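Local coordinates for LP1413 - SCCmec type IV-encoded DNA binding protein (Staphylococcus aureus, PDB 6BTC) that binds single-stranded DNA and is encoded by a staphylococcal cassette chromosome element of type IV, at residues F28-L33 against R51-W56; Y55-K58 against P64-I67. All coordinates share one frame; numbering follows the deposited sequence.

Contact 1. Residues F28-L33 against R51-W56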
loop_
_atom_site.group_PDB
_atom_site.type_symbol
_atom_site.label_atom_id
_atom_site.label_comp_id
_atom_site.label_asym_id
_atom_site.label_seq_id
_atom_site.Cartn_x
_atom_site.Cartn_y
_atom_site.Cartn_z
ATOM N N PHE A 28 9.238 0.441 -2.890
ATOM C CA PHE A 28 8.469 1.465 -2.197
ATOM C C PHE A 28 8.038 0.954 -0.826
ATOM O O PHE A 28 7.975 -0.258 -0.579
ATOM C CB PHE A 28 7.247 1.884 -3.010
ATOM C CG PHE A 28 6.254 0.774 -3.225
ATOM C CD1 PHE A 28 6.404 -0.106 -4.280
ATOM C CD2 PHE A 28 5.178 0.608 -2.368
ATOM C CE1 PHE A 28 5.504 -1.133 -4.490
ATOM C CE2 PHE A 28 4.274 -0.419 -2.564
ATOM C CZ PHE A 28 4.435 -1.291 -3.626
ATOM N N THR A 29 7.754 1.905 0.059
ATOM C CA THR A 29 7.136 1.661 1.358
ATOM C C THR A 29 5.744 2.277 1.408
ATOM O O THR A 29 5.355 3.099 0.566
ATOM C CB THR A 29 7.958 2.256 2.500
ATOM O OG1 THR A 29 7.843 3.687 2.467
ATOM C CG2 THR A 29 9.409 1.853 2.400
ATOM N N TYR A 30 4.992 1.876 2.431
ATOM C CA TYR A 30 3.668 2.450 2.639
ATOM C C TYR A 30 3.750 3.962 2.840
ATOM O O TYR A 30 2.939 4.713 2.285
ATOM C CB TYR A 30 2.993 1.794 3.843
ATOM C CG TYR A 30 1.757 2.529 4.287
ATOM C CD1 TYR A 30 0.599 2.476 3.532
ATOM C CD2 TYR A 30 1.754 3.294 5.448
ATOM C CE1 TYR A 30 -0.536 3.145 3.918
ATOM C CE2 TYR A 30 0.620 3.974 5.849
ATOM C CZ TYR A 30 -0.519 3.896 5.079
ATOM O OH TYR A 30 -1.651 4.563 5.456
ATOM N N GLY A 31 4.711 4.422 3.646
ATOM C CA GLY A 31 4.817 5.839 3.936
ATOM C C GLY A 31 5.155 6.676 2.719
ATOM O O GLY A 31 4.726 7.826 2.615
ATOM N N GLU A 32 5.927 6.122 1.781
ATOM C CA GLU A 32 6.210 6.852 0.552
ATOM C C GLU A 32 4.942 7.065 -0.259
ATOM O O GLU A 32 4.727 8.149 -0.813
ATOM C CB GLU A 32 7.265 6.114 -0.262
ATOM C CG GLU A 32 8.644 6.203 0.371
ATOM C CD GLU A 32 9.654 5.286 -0.278
ATOM O OE1 GLU A 32 9.266 4.494 -1.170
ATOM O OE2 GLU A 32 10.838 5.365 0.111
ATOM N N LEU A 33 4.075 6.053 -0.318
ATOM C CA LEU A 33 2.818 6.213 -1.038
ATOM C C LEU A 33 1.866 7.115 -0.275
ATOM O O LEU A 33 1.122 7.895 -0.877
ATOM C CB LEU A 33 2.165 4.855 -1.276
ATOM C CG LEU A 33 2.980 3.782 -1.995
ATOM C CD1 LEU A 33 2.138 2.536 -2.158
ATOM C CD2 LEU A 33 3.450 4.286 -3.338
ATOM N N ARG A 51 -1.887 -0.809 8.173
ATOM C CA ARG A 51 -1.972 -2.213 8.551
ATOM C C ARG A 51 -2.915 -2.975 7.629
ATOM O O ARG A 51 -2.619 -4.106 7.228
ATOM C CB ARG A 51 -2.400 -2.336 10.012
ATOM C CG ARG A 51 -1.291 -1.969 11.014
ATOM C CD ARG A 51 -1.710 -2.208 12.474
ATOM N NE ARG A 51 -2.393 -1.057 13.072
ATOM C CZ ARG A 51 -1.819 -0.148 13.862
ATOM N NH1 ARG A 51 -0.529 -0.230 14.183
ATOM N NH2 ARG A 51 -2.542 0.857 14.341
ATOM N N ARG A 52 -4.042 -2.375 7.250
ATOM C CA ARG A 52 -4.901 -3.047 6.283
ATOM C C ARG A 52 -4.175 -3.246 4.955
ATOM O O ARG A 52 -4.461 -4.202 4.221
ATOM C CB ARG A 52 -6.195 -2.258 6.082
ATOM C CG ARG A 52 -7.160 -2.925 5.106
ATOM C CD ARG A 52 -8.340 -2.049 4.753
ATOM N NE ARG A 52 -9.184 -2.722 3.778
ATOM C CZ ARG A 52 -10.241 -2.177 3.191
ATOM N NH1 ARG A 52 -10.600 -0.931 3.484
ATOM N NH2 ARG A 52 -10.947 -2.884 2.315
ATOM N N PHE A 53 -3.228 -2.361 4.635
ATOM C CA PHE A 53 -2.464 -2.478 3.398
ATOM C C PHE A 53 -1.406 -3.563 3.516
ATOM O O PHE A 53 -1.260 -4.391 2.615
ATOM C CB PHE A 53 -1.806 -1.140 3.058
ATOM C CG PHE A 53 -0.848 -1.209 1.906
ATOM C CD1 PHE A 53 -1.308 -1.304 0.606
ATOM C CD2 PHE A 53 0.515 -1.159 2.129
ATOM C CE1 PHE A 53 -0.424 -1.351 -0.449
ATOM C CE2 PHE A 53 1.400 -1.215 1.082
ATOM C CZ PHE A 53 0.927 -1.309 -0.209
ATOM N N ALA A 54 -0.684 -3.572 4.630
ATOM C CA ALA A 54 0.370 -4.549 4.840
ATOM C C ALA A 54 -0.156 -5.978 4.789
ATOM O O ALA A 54 0.588 -6.892 4.414
ATOM C CB ALA A 54 1.049 -4.281 6.178
ATOM N N TYR A 55 -1.426 -6.195 5.147
ATOM C CA TYR A 55 -1.984 -7.540 5.163
ATOM C C TYR A 55 -2.692 -7.875 3.860
ATOM O O TYR A 55 -2.684 -9.037 3.432
ATOM C CB TYR A 55 -2.917 -7.703 6.381
ATOM C CG TYR A 55 -2.122 -7.971 7.655
ATOM C CD1 TYR A 55 -1.471 -6.946 8.322
ATOM C CD2 TYR A 55 -1.976 -9.261 8.152
ATOM C CE1 TYR A 55 -0.713 -7.189 9.453
ATOM C CE2 TYR A 55 -1.217 -9.516 9.288
ATOM C CZ TYR A 55 -0.587 -8.477 9.932
ATOM O OH TYR A 55 0.168 -8.715 11.065
ATOM N N TRP A 56 -3.270 -6.874 3.200
ATOM C CA TRP A 56 -3.772 -7.068 1.846
ATOM C C TRP A 56 -2.669 -7.574 0.931
ATOM O O TRP A 56 -2.858 -8.523 0.161
ATOM C CB TRP A 56 -4.317 -5.749 1.318
ATOM C CG TRP A 56 -4.628 -5.760 -0.123
ATOM C CD1 TRP A 56 -5.713 -6.321 -0.721
ATOM C CD2 TRP A 56 -3.849 -5.172 -1.171
ATOM N NE1 TRP A 56 -5.663 -6.121 -2.078
ATOM C CE2 TRP A 56 -4.526 -5.414 -2.378
ATOM C CE3 TRP A 56 -2.647 -4.460 -1.203
ATOM C CZ2 TRP A 56 -4.044 -4.965 -3.605
ATOM C CZ3 TRP A 56 -2.176 -4.016 -2.417
ATOM C CH2 TRP A 56 -2.866 -4.273 -3.600
#
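Phe53 holds its ring trans to its own backbone nitrogen (chi1 172°), which sends it straight out of helix 43-59 toward Phe28, Tyr30 and Leu33. Phe28 instead tucks CG between its amide nitrogen and carbonyl carbon (chi1 63°); its CA-CB bond does not aim at the helix, yet the ring end swings in until CE2 lies 4.2 Å from Phe53 CZ. Each of these two atoms sits at the rim of the other ring, near its plane, so the phenyl groups meet edge against edge. Tyr30 leaves the first turn of helix 30-34 and runs alongside Phe53 in the opposite sense, bringing its CD1 to 3.9 Å from Phe53 CD2. The two planes are inclined by 34° with centroids 5.9 Å apart, a slanted arrangement that is neither a stack nor a T-shape. Leu33, one turn further on, adds CD1 at 4.5 Å from Phe53 CZ, so the tip of one phenylalanine is shared by a strand residue and a helix residue. Ile15 of helix 6-21 touches both Phe53 and Tyr30 and extends this apolar cluster.

The start of helix 30-34 is fixed by a capping box. Glu32 N donates to Thr29 OG1 at 3.2 Å, and Thr29 N returns a bond of 3.2 Å to Glu32 OE1, approaching from above the carboxylate plane. The other carboxylate oxygen of Glu32 forms a salt bridge with Lys71, which ties the cap to strand 65-71.

The order of three helices and a three-stranded antiparallel sheet along the chain is consistent with a winged-helix domain, in which helices 30-34 and 43-59, packed together here, would form the helix-turn-helix.

Contact 2. Residues Y55-K58 against P64-I67; sequences YWIK and PFKI
Ile57 and Phe65 meet across the space between helix 43-59 and the start of strand 65-71. The isoleucine places CG1 trans to its backbone nitrogen (chi1 -158°) and continues extended through CD1, so its long branch reaches out to the strand while CG2 stays back. On the other side Phe65 turns CG away from its carbonyl carbon and beside its amide nitrogen (chi1 -51°). The two side chains cross at nearly a right angle, with Ile57 CD1 at 3.8 Å from Phe65 CG and Ile57 CG1 at 3.8 Å from Phe65 CB. The methyl makes an off-centre CH-pi contact, 4.2 Å from CD1 to the ring centroid and 30° from the ring normal, displaced toward the root of the ring. Pro64 CG lies on the other side of the ring plane, 4.1 Å above it near the rim, so the phenyl group is held between its own chain neighbour and the helix.

Farther along the ring, Trp56 reaches in with the far end of its indole: its CH2 stands 3.8 Å from Phe65 CE2. The six-membered ring is steeply inclined to the phenyl plane, too obliquely for either a stack or a T-shape. Phe20 of helix 6-21 packs edge-to-face with Phe65, giving it an aromatic partner on the first helix as well.

Everything that meets between the two segments is carbon, so dispersion and the exclusion of water probably hold them together.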
loop_
_atom_site.group_PDB
_atom_site.type_symbol
_atom_site.label_atom_id
_atom_site.label_comp_id
_atom_site.label_asym_id
_atom_site.label_seq_id
_atom_site.Cartn_x
_atom_site.Cartn_y
_atom_site.Cartn_z
ATOM N N TYR A 55 -1.426 -6.195 5.147
ATOM C CA TYR A 55 -1.984 -7.540 5.163
ATOM C C TYR A 55 -2.692 -7.875 3.860
ATOM O O TYR A 55 -2.684 -9.037 3.432
ATOM C CB TYR A 55 -2.917 -7.703 6.381
ATOM C CG TYR A 55 -2.122 -7.971 7.655
ATOM C CD1 TYR A 55 -1.471 -6.946 8.322
ATOM C CD2 TYR A 55 -1.976 -9.261 8.152
ATOM C CE1 TYR A 55 -0.713 -7.189 9.453
ATOM C CE2 TYR A 55 -1.217 -9.516 9.288
ATOM C CZ TYR A 55 -0.587 -8.477 9.932
ATOM O OH TYR A 55 0.168 -8.715 11.065
ATOM N N TRP A 56 -3.270 -6.874 3.200
ATOM C CA TRP A 56 -3.772 -7.068 1.846
ATOM C C TRP A 56 -2.669 -7.574 0.931
ATOM O O TRP A 56 -2.858 -8.523 0.161
ATOM C CB TRP A 56 -4.317 -5.749 1.318
ATOM C CG TRP A 56 -4.628 -5.760 -0.123
ATOM C CD1 TRP A 56 -5.713 -6.321 -0.721
ATOM C CD2 TRP A 56 -3.849 -5.172 -1.171
ATOM N NE1 TRP A 56 -5.663 -6.121 -2.078
ATOM C CE2 TRP A 56 -4.526 -5.414 -2.378
ATOM C CE3 TRP A 56 -2.647 -4.460 -1.203
ATOM C CZ2 TRP A 56 -4.044 -4.965 -3.605
ATOM C CZ3 TRP A 56 -2.176 -4.016 -2.417
ATOM C CH2 TRP A 56 -2.866 -4.273 -3.600
ATOM N N ILE A 57 -1.501 -6.949 1.018
ATOM C CA ILE A 57 -0.434 -7.206 0.067
ATOM C C ILE A 57 0.236 -8.532 0.383
ATOM O O ILE A 57 0.700 -9.233 -0.520
ATOM C CB ILE A 57 0.548 -6.014 0.096
ATOM C CG1 ILE A 57 1.370 -5.925 -1.192
ATOM C CG2 ILE A 57 1.443 -6.080 1.311
ATOM C CD1 ILE A 57 2.121 -4.590 -1.335
ATOM N N LYS A 58 0.261 -8.915 1.651
ATOM C CA LYS A 58 0.981 -10.103 2.072
ATOM C C LYS A 58 0.160 -11.384 1.983
ATOM O O LYS A 58 0.750 -12.468 1.999
ATOM C CB LYS A 58 1.468 -9.926 3.509
ATOM C CG LYS A 58 2.266 -11.105 4.033
ATOM C CD LYS A 58 2.829 -10.807 5.407
ATOM C CE LYS A 58 3.621 -11.993 5.938
ATOM N NZ LYS A 58 4.232 -11.709 7.269
ATOM N N PRO A 64 0.932 -8.296 -7.903
ATOM C CA PRO A 64 2.256 -8.093 -8.504
ATOM C C PRO A 64 3.213 -7.354 -7.573
ATOM O O PRO A 64 3.787 -6.323 -7.934
ATOM C CB PRO A 64 1.921 -7.269 -9.748
ATOM C CG PRO A 64 0.776 -6.428 -9.318
ATOM C CD PRO A 64 -0.036 -7.285 -8.370
ATOM N N PHE A 65 3.395 -7.898 -6.373
ATOM C CA PHE A 65 4.251 -7.293 -5.364
ATOM C C PHE A 65 4.952 -8.392 -4.589
ATOM O O PHE A 65 4.437 -9.496 -4.460
ATOM C CB PHE A 65 3.472 -6.423 -4.357
ATOM C CG PHE A 65 2.564 -5.405 -4.987
ATOM C CD1 PHE A 65 3.065 -4.224 -5.482
ATOM C CD2 PHE A 65 1.204 -5.614 -5.037
ATOM C CE1 PHE A 65 2.219 -3.263 -6.048
ATOM C CE2 PHE A 65 0.354 -4.666 -5.596
ATOM C CZ PHE A 65 0.872 -3.486 -6.103
ATOM N N LYS A 66 6.119 -8.071 -4.051
ATOM C CA LYS A 66 6.750 -8.929 -3.071
ATOM C C LYS A 66 7.540 -8.066 -2.101
ATOM O O LYS A 66 7.833 -6.897 -2.369
ATOM C CB LYS A 66 7.653 -9.971 -3.736
ATOM C CG LYS A 66 8.913 -9.414 -4.346
ATOM C CD LYS A 66 9.631 -10.475 -5.176
ATOM C CE LYS A 66 10.902 -9.929 -5.831
ATOM N NZ LYS A 66 11.542 -10.945 -6.736
ATOM N N ILE A 67 7.882 -8.664 -0.969
ATOM C CA ILE A 67 8.685 -8.014 0.056
ATOM C C ILE A 67 10.146 -8.314 -0.229
ATOM O O ILE A 67 10.508 -9.470 -0.485
ATOM C CB ILE A 67 8.282 -8.512 1.457
ATOM C CG1 ILE A 67 6.808 -8.216 1.722
ATOM C CG2 ILE A 67 9.157 -7.881 2.527
ATOM C CD1 ILE A 67 6.287 -8.818 3.016
#

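Following helix 6-21, the chain enters strand 27-28 and helix 30-34; contact 1 then closes a loop over the 17 residues that lead to the middle of helix 43-59. Contact 2 closes a tighter one, of five residues, between the end of that helix and strand 65-71. The loops neither nest nor cross: they follow in sequence and overlap at Tyr55 and Trp56. Their centres lie about 9 Å apart, and Phe28 CZ touches Phe65 CD1 at 3.7 Å, merging both into one core. Helix 43-59 is thus tied to helix 30-34 on one hand and to an outermost strand of the three-stranded antiparallel sheet on the other.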